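Local coordinates for protein putative metalloprotease II (Bacteroides fragilis, PDB 4ON1) that probably cleaves peptide bonds as an extracellular zinc-dependent endopeptidase related to fragilysin, encoded in the pathogenicity island of this gut bacterium, at residues Leu97-Gly101 with Asp102-Tyr106; Met46-Gly50 with Ser51-Thr55; Ser261-Glu264 with Ser265-Tyr269. All coordinates share one frame; numbering follows the deposited sequence.

Contact 1 (Leu97-Gly101 with Asp102-Tyr106); sequences LQRGG and DLIDY
R99 runs its aliphatic chain across I104 at a slant and crosses the hydroxyl end of Y106 at about a right angle, on the hairpin face that these residues share with L97 and D102. At its root, CB of R99 is 3.7 Å from CG1 of I104. The next carbon, CG, keeps its contact with I104 CG1 and comes 3.7 Å from OH of Y106. CD follows at 3.9 Å from the same hydroxyl. Bends at chi2 (-79°) and chi3 turn the chain so that the hydroxyl lies at the guanidinium edge, near its plane, with guanidinium and ring planes 26° apart. The polar ends are held from outside the hairpin: NE of R99 forms a salt bridge with E49 and NH1 one with E52, while OH of Y106 is hydrogen-bonded to E49.

The backbone is a beta hairpin with a two-residue loop, joining strands 92-99 and 102-109 of the fragilysin-type N-terminal domain. Its type I' turn runs from R99 to D102, with G100 and G101 both at positive phi. R99 N donates to D102 O at 2.8 Å. The return bond, D102 N to R99 O, is 2.9 Å. Farther along, L97 and I104 form a hydrogen-bonded antiparallel pair, with I104 N 2.7 Å from L97 O. Between these pairs, Q98 CA approaches D102 O at 3.2 Å in a CH...O contact. L97 turns its CG into the position between backbone N and carbonyl carbon (chi1 43°), and its CD1 meets the edge of the Y106 ring, 3.6 Å from CE2. On the reverse face the L103 side chain packs on I160, while its backbone N is hydrogen-bonded to T161 OG1, both at the start of helix 160-165.

Contact 2 (Met46-Gly50 with Ser51-Thr55); sequences MLQEG and SELWT
M46 and T55 face each other as a non-hydrogen-bonded antiparallel pair in a beta hairpin with a two-residue loop, G50-S51, formed by strands 43-49 and 52-68 of the fragilysin-type N-terminal domain and closed by a type II' turn from E49 to E52. The M46 chain, bent at chi2 and chi3, curls over to the neighbouring strand: its CE lies 3.5 Å from CG2 of T55, and SD makes a looser contact of 4.4 Å with CD2 of L53.

L47 follows on the other face, where it is partnered by W54. The tryptophan has CG between its backbone N and carbonyl carbon (chi1 73°), which brings the indole back across the hairpin against L47. CB of L47 stands over one face of the six-membered ring, 3.9 Å from its centroid and only 12° off the normal, a CH-pi contact. CD1 of L47 adds a touch of 3.8 Å at W54 CZ2. Backbone hydrogen bonds in both directions join the same two residues.

Q48 returns to the face of M46 and lies alongside L53, pointing the same way, with its CB 3.7 Å from L53 CG. Its extended chain carries the amide forward to the turn.

E49, on the face of L47, has its CB in loose contact with the indole, 4.2 Å from CZ3 of W54. Its carboxylate, already engaged by R99 and Y106, also forms a salt bridge with R157. Arginine charge there would probably ease the proximity of E49 and E52.

G50, the second residue of the turn, has positive phi, and its carbonyl is gripped by the side chain of Q48: NE2 of Q48 donates to G50 O at 3.0 Å along a nearly straight bond (168° at the hydrogen), with the acceptor lying in the amide plane.

Contact 3 (Ser261-Glu264 with Ser265-Tyr269); sequences SALE and SFQNY
Regular alpha-helical i to i+4 hydrogen bonds join S261 to S265, A262 to F266, L263 to Q267 and E264 to N268, all within helix 259-271; Q267 N, for example, is 2.9 Å from L263 O. L263 and Q267 lie one turn apart, their side chains crossing at a slant. Q267 runs extended beyond CG, past the L263 carbonyl (CG to L263 O 3.6 Å), and brings its OE1 to 3.9 Å from CG of L263. Its NE2 is taken by the carbonyl of F316, which ties the amide to the protein beyond the helix. F266 has CG anti to its backbone N (chi1 179°) and leads its ring away from the preceding turn. Its CB sits 3.2 Å from L263 O, and the ring keeps a loose apolar touch, CD1 of F266 4.4 Å from CD1 of L263. On another side, the N268 amide lies beside the E264 carbonyl, its CG 3.5 Å from E264 O.

The helix belongs to the metallopeptidase part; the side chain of L263 is about 10 Å from those of the zinc ligands D176 and H338. A262, L263 and Q267 rest on strand 319-323, and F266 packs against Y284 and L286 of strand 284-288.

Contact 2 comes first along the chain, then contact 1, then contact 3. The first two are neighbouring hairpins of the N-terminal domain, their centres 13 Å apart, and they touch: the charged cluster around E49 and the L47-L97 and W54-R99 packing join the two hairpins. Contact 3 lies on the opposite side of the chain's centre, in the metallopeptidase part, its centre 37 Å from that of contact 1 and 48 Å from that of contact 2. D176 ligates the zinc together with H334, H338 and H344, consistent with a latent form, as in profragilysin.

Contact 1 (Leu97-Gly101 with Asp102-Tyr106)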
# COMPACT_ATOMS: atom_id res chain seq x y z
N LEU A 97 -4.60 10.10 8.03
CA LEU A 97 -5.28 10.07 9.31
C LEU A 97 -6.78 10.29 9.18
O LEU A 97 -7.29 10.56 8.09
CB LEU A 97 -4.67 11.10 10.25
CG LEU A 97 -4.32 12.49 9.70
CD1 LEU A 97 -5.56 13.29 9.41
CD2 LEU A 97 -3.43 13.24 10.67
N GLN A 98 -7.48 10.17 10.30
CA GLN A 98 -8.93 10.35 10.31
C GLN A 98 -9.32 11.78 10.62
O GLN A 98 -8.87 12.36 11.62
CB GLN A 98 -9.56 9.39 11.32
CG GLN A 98 -9.23 7.93 11.07
CD GLN A 98 -10.35 7.20 10.35
OE1 GLN A 98 -11.20 7.82 9.71
NE2 GLN A 98 -10.35 5.88 10.44
N ARG A 99 -10.16 12.35 9.77
CA ARG A 99 -10.75 13.66 10.01
C ARG A 99 -12.26 13.57 9.81
O ARG A 99 -12.72 13.27 8.71
CB ARG A 99 -10.18 14.72 9.06
CG ARG A 99 -8.67 14.88 9.09
CD ARG A 99 -8.23 15.71 10.27
NE ARG A 99 -8.70 17.09 10.17
CZ ARG A 99 -9.34 17.72 11.15
NH1 ARG A 99 -9.57 17.10 12.29
NH2 ARG A 99 -9.75 18.97 10.98
N GLY A 100 -13.01 13.83 10.88
CA GLY A 100 -14.46 13.82 10.80
C GLY A 100 -15.03 12.49 10.33
O GLY A 100 -16.03 12.46 9.63
N GLY A 101 -14.37 11.40 10.71
CA GLY A 101 -14.80 10.07 10.30
C GLY A 101 -14.26 9.62 8.96
O GLY A 101 -14.38 8.45 8.60
N ASP A 102 -13.68 10.54 8.20
CA ASP A 102 -13.12 10.20 6.89
C ASP A 102 -11.62 9.93 6.97
O ASP A 102 -10.90 10.55 7.75
CB ASP A 102 -13.38 11.31 5.87
CG ASP A 102 -14.83 11.33 5.40
OD1 ASP A 102 -15.60 10.44 5.81
OD2 ASP A 102 -15.18 12.24 4.62
N LEU A 103 -11.16 8.98 6.16
CA LEU A 103 -9.74 8.73 6.01
C LEU A 103 -9.14 9.74 5.02
O LEU A 103 -9.56 9.82 3.86
CB LEU A 103 -9.49 7.30 5.55
CG LEU A 103 -8.03 6.87 5.49
CD1 LEU A 103 -7.49 6.77 6.90
CD2 LEU A 103 -7.89 5.53 4.78
N ILE A 104 -8.17 10.52 5.49
CA ILE A 104 -7.60 11.62 4.69
C ILE A 104 -6.12 11.40 4.39
O ILE A 104 -5.35 11.07 5.28
CB ILE A 104 -7.76 12.96 5.41
CG1 ILE A 104 -9.23 13.18 5.82
CG2 ILE A 104 -7.26 14.11 4.54
CD1 ILE A 104 -10.19 13.26 4.64
N ASP A 105 -5.74 11.56 3.12
CA ASP A 105 -4.34 11.51 2.70
C ASP A 105 -3.78 12.91 2.46
O ASP A 105 -4.37 13.68 1.69
CB ASP A 105 -4.18 10.67 1.43
CG ASP A 105 -3.42 9.37 1.65
OD1 ASP A 105 -2.73 9.24 2.69
OD2 ASP A 105 -3.50 8.48 0.78
N TYR A 106 -2.67 13.25 3.11
CA TYR A 106 -1.96 14.49 2.79
C TYR A 106 -0.68 14.12 2.06
O TYR A 106 0.12 13.34 2.57
CB TYR A 106 -1.63 15.30 4.05
CG TYR A 106 -2.83 15.69 4.88
CD1 TYR A 106 -3.41 16.95 4.75
CD2 TYR A 106 -3.39 14.81 5.79
CE1 TYR A 106 -4.50 17.32 5.51
CE2 TYR A 106 -4.49 15.17 6.55
CZ TYR A 106 -5.04 16.42 6.40
OH TYR A 106 -6.14 16.78 7.16

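Contact 2 (Met46-Gly50 with Ser51-Thr55)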
# COMPACT_ATOMS: atom_id res chain seq x y z
N MET A 46 2.00 18.48 17.33
CA MET A 46 0.80 19.29 17.28
C MET A 46 0.44 19.64 15.85
O MET A 46 1.20 20.29 15.14
CB MET A 46 0.96 20.57 18.09
CG MET A 46 -0.06 21.61 17.71
SD MET A 46 -0.55 22.56 19.13
CE MET A 46 -1.45 21.29 20.00
N LEU A 47 -0.72 19.17 15.42
CA LEU A 47 -1.19 19.40 14.07
C LEU A 47 -2.19 20.53 14.05
O LEU A 47 -2.95 20.72 15.01
CB LEU A 47 -1.82 18.13 13.50
CG LEU A 47 -0.89 16.92 13.42
CD1 LEU A 47 -1.68 15.66 13.08
CD2 LEU A 47 0.18 17.17 12.37
N GLN A 48 -2.20 21.28 12.96
CA GLN A 48 -3.22 22.30 12.75
C GLN A 48 -3.84 22.14 11.37
O GLN A 48 -3.13 21.95 10.38
CB GLN A 48 -2.66 23.71 12.92
CG GLN A 48 -3.66 24.81 12.52
CD GLN A 48 -3.11 26.22 12.64
OE1 GLN A 48 -1.92 26.42 12.92
NE2 GLN A 48 -3.97 27.21 12.45
N GLU A 49 -5.17 22.16 11.33
CA GLU A 49 -5.89 22.29 10.07
C GLU A 49 -7.01 23.31 10.27
O GLU A 49 -7.99 23.04 10.96
CB GLU A 49 -6.44 20.94 9.60
CG GLU A 49 -7.02 20.99 8.19
CD GLU A 49 -7.33 19.62 7.64
OE1 GLU A 49 -8.26 18.95 8.16
OE2 GLU A 49 -6.65 19.20 6.68
N GLY A 50 -6.85 24.49 9.69
CA GLY A 50 -7.78 25.58 9.91
C GLY A 50 -7.85 25.97 11.37
O GLY A 50 -6.81 26.24 11.98
N SER A 51 -9.05 25.96 11.94
CA SER A 51 -9.21 26.35 13.34
C SER A 51 -9.06 25.16 14.29
O SER A 51 -9.16 25.32 15.51
CB SER A 51 -10.56 27.01 13.56
OG SER A 51 -11.62 26.10 13.34
N GLU A 52 -8.82 23.97 13.75
CA GLU A 52 -8.65 22.78 14.59
C GLU A 52 -7.18 22.49 14.84
O GLU A 52 -6.39 22.32 13.91
CB GLU A 52 -9.31 21.55 13.97
CG GLU A 52 -10.82 21.51 14.10
CD GLU A 52 -11.42 20.33 13.37
OE1 GLU A 52 -12.15 20.54 12.37
OE2 GLU A 52 -11.17 19.18 13.79
N LEU A 53 -6.82 22.41 16.12
CA LEU A 53 -5.47 22.06 16.51
C LEU A 53 -5.56 20.90 17.48
O LEU A 53 -6.38 20.91 18.39
CB LEU A 53 -4.75 23.25 17.14
CG LEU A 53 -4.36 24.38 16.18
CD1 LEU A 53 -5.55 25.30 15.91
CD2 LEU A 53 -3.20 25.19 16.73
N TRP A 54 -4.71 19.89 17.28
CA TRP A 54 -4.71 18.72 18.15
C TRP A 54 -3.36 18.03 18.13
O TRP A 54 -2.56 18.24 17.22
CB TRP A 54 -5.82 17.74 17.73
CG TRP A 54 -5.54 16.99 16.45
CD1 TRP A 54 -5.11 15.70 16.33
CD2 TRP A 54 -5.68 17.50 15.11
NE1 TRP A 54 -4.98 15.37 15.00
CE2 TRP A 54 -5.32 16.45 14.23
CE3 TRP A 54 -6.08 18.73 14.57
CZ2 TRP A 54 -5.35 16.60 12.84
CZ3 TRP A 54 -6.10 18.87 13.19
CH2 TRP A 54 -5.74 17.81 12.34
N THR A 55 -3.11 17.22 19.15
CA THR A 55 -1.85 16.49 19.24
C THR A 55 -2.01 15.04 18.85
O THR A 55 -3.07 14.43 19.06
CB THR A 55 -1.25 16.54 20.65
OG1 THR A 55 -2.19 15.97 21.58
CG2 THR A 55 -0.95 17.96 21.05

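Contact 3 (Ser261-Glu264 with Ser265-Tyr269)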
# COMPACT_ATOMS: atom_id res chain seq x y z
N SER A 261 -4.81 -13.80 -18.27
CA SER A 261 -3.84 -13.56 -19.33
C SER A 261 -2.76 -12.57 -18.88
O SER A 261 -1.58 -12.75 -19.16
CB SER A 261 -4.53 -13.03 -20.58
OG SER A 261 -5.72 -13.74 -20.82
N ALA A 262 -3.19 -11.51 -18.19
CA ALA A 262 -2.26 -10.48 -17.72
C ALA A 262 -1.25 -11.05 -16.72
O ALA A 262 -0.07 -10.71 -16.76
CB ALA A 262 -3.03 -9.32 -17.10
N LEU A 263 -1.71 -11.90 -15.82
CA LEU A 263 -0.80 -12.51 -14.85
C LEU A 263 0.21 -13.42 -15.54
O LEU A 263 1.42 -13.34 -15.28
CB LEU A 263 -1.58 -13.32 -13.81
CG LEU A 263 -0.70 -14.01 -12.77
CD1 LEU A 263 0.12 -12.98 -12.00
CD2 LEU A 263 -1.55 -14.83 -11.81
N GLU A 264 -0.28 -14.28 -16.42
CA GLU A 264 0.57 -15.19 -17.18
C GLU A 264 1.59 -14.43 -18.01
O GLU A 264 2.76 -14.80 -18.08
CB GLU A 264 -0.28 -16.10 -18.09
CG GLU A 264 -1.08 -17.15 -17.32
CD GLU A 264 -1.91 -18.04 -18.23
OE1 GLU A 264 -1.70 -18.00 -19.46
OE2 GLU A 264 -2.79 -18.77 -17.71
N SER A 265 1.14 -13.35 -18.63
CA SER A 265 2.03 -12.51 -19.42
C SER A 265 3.09 -11.88 -18.52
O SER A 265 4.25 -11.76 -18.90
CB SER A 265 1.23 -11.43 -20.16
OG SER A 265 2.09 -10.52 -20.83
N PHE A 266 2.68 -11.49 -17.32
CA PHE A 266 3.60 -10.95 -16.33
C PHE A 266 4.67 -11.97 -15.96
O PHE A 266 5.86 -11.65 -15.93
CB PHE A 266 2.84 -10.52 -15.07
CG PHE A 266 3.72 -9.97 -13.97
CD1 PHE A 266 3.54 -10.36 -12.65
CD2 PHE A 266 4.72 -9.05 -14.25
CE1 PHE A 266 4.32 -9.85 -11.63
CE2 PHE A 266 5.52 -8.52 -13.24
CZ PHE A 266 5.32 -8.93 -11.92
N GLN A 267 4.25 -13.19 -15.68
CA GLN A 267 5.19 -14.24 -15.27
C GLN A 267 6.16 -14.63 -16.38
O GLN A 267 7.34 -14.86 -16.13
CB GLN A 267 4.42 -15.46 -14.78
CG GLN A 267 3.77 -15.25 -13.40
CD GLN A 267 2.89 -16.43 -13.01
OE1 GLN A 267 1.89 -16.72 -13.68
NE2 GLN A 267 3.25 -17.13 -11.94
N ASN A 268 5.66 -14.71 -17.61
CA ASN A 268 6.54 -14.98 -18.74
C ASN A 268 7.58 -13.87 -18.90
O ASN A 268 8.73 -14.14 -19.22
CB ASN A 268 5.74 -15.18 -20.02
CG ASN A 268 5.08 -16.55 -20.09
OD1 ASN A 268 5.53 -17.50 -19.43
ND2 ASN A 268 4.03 -16.67 -20.88
N TYR A 269 7.18 -12.62 -18.67
CA TYR A 269 8.14 -11.53 -18.70
C TYR A 269 9.23 -11.73 -17.64
O TYR A 269 10.43 -11.59 -17.94
CB TYR A 269 7.45 -10.18 -18.49
CG TYR A 269 8.43 -9.03 -18.35
CD1 TYR A 269 8.99 -8.43 -19.48
CD2 TYR A 269 8.78 -8.54 -17.10
CE1 TYR A 269 9.89 -7.37 -19.34
CE2 TYR A 269 9.67 -7.50 -16.95
CZ TYR A 269 10.22 -6.91 -18.08
OH TYR A 269 11.11 -5.86 -17.92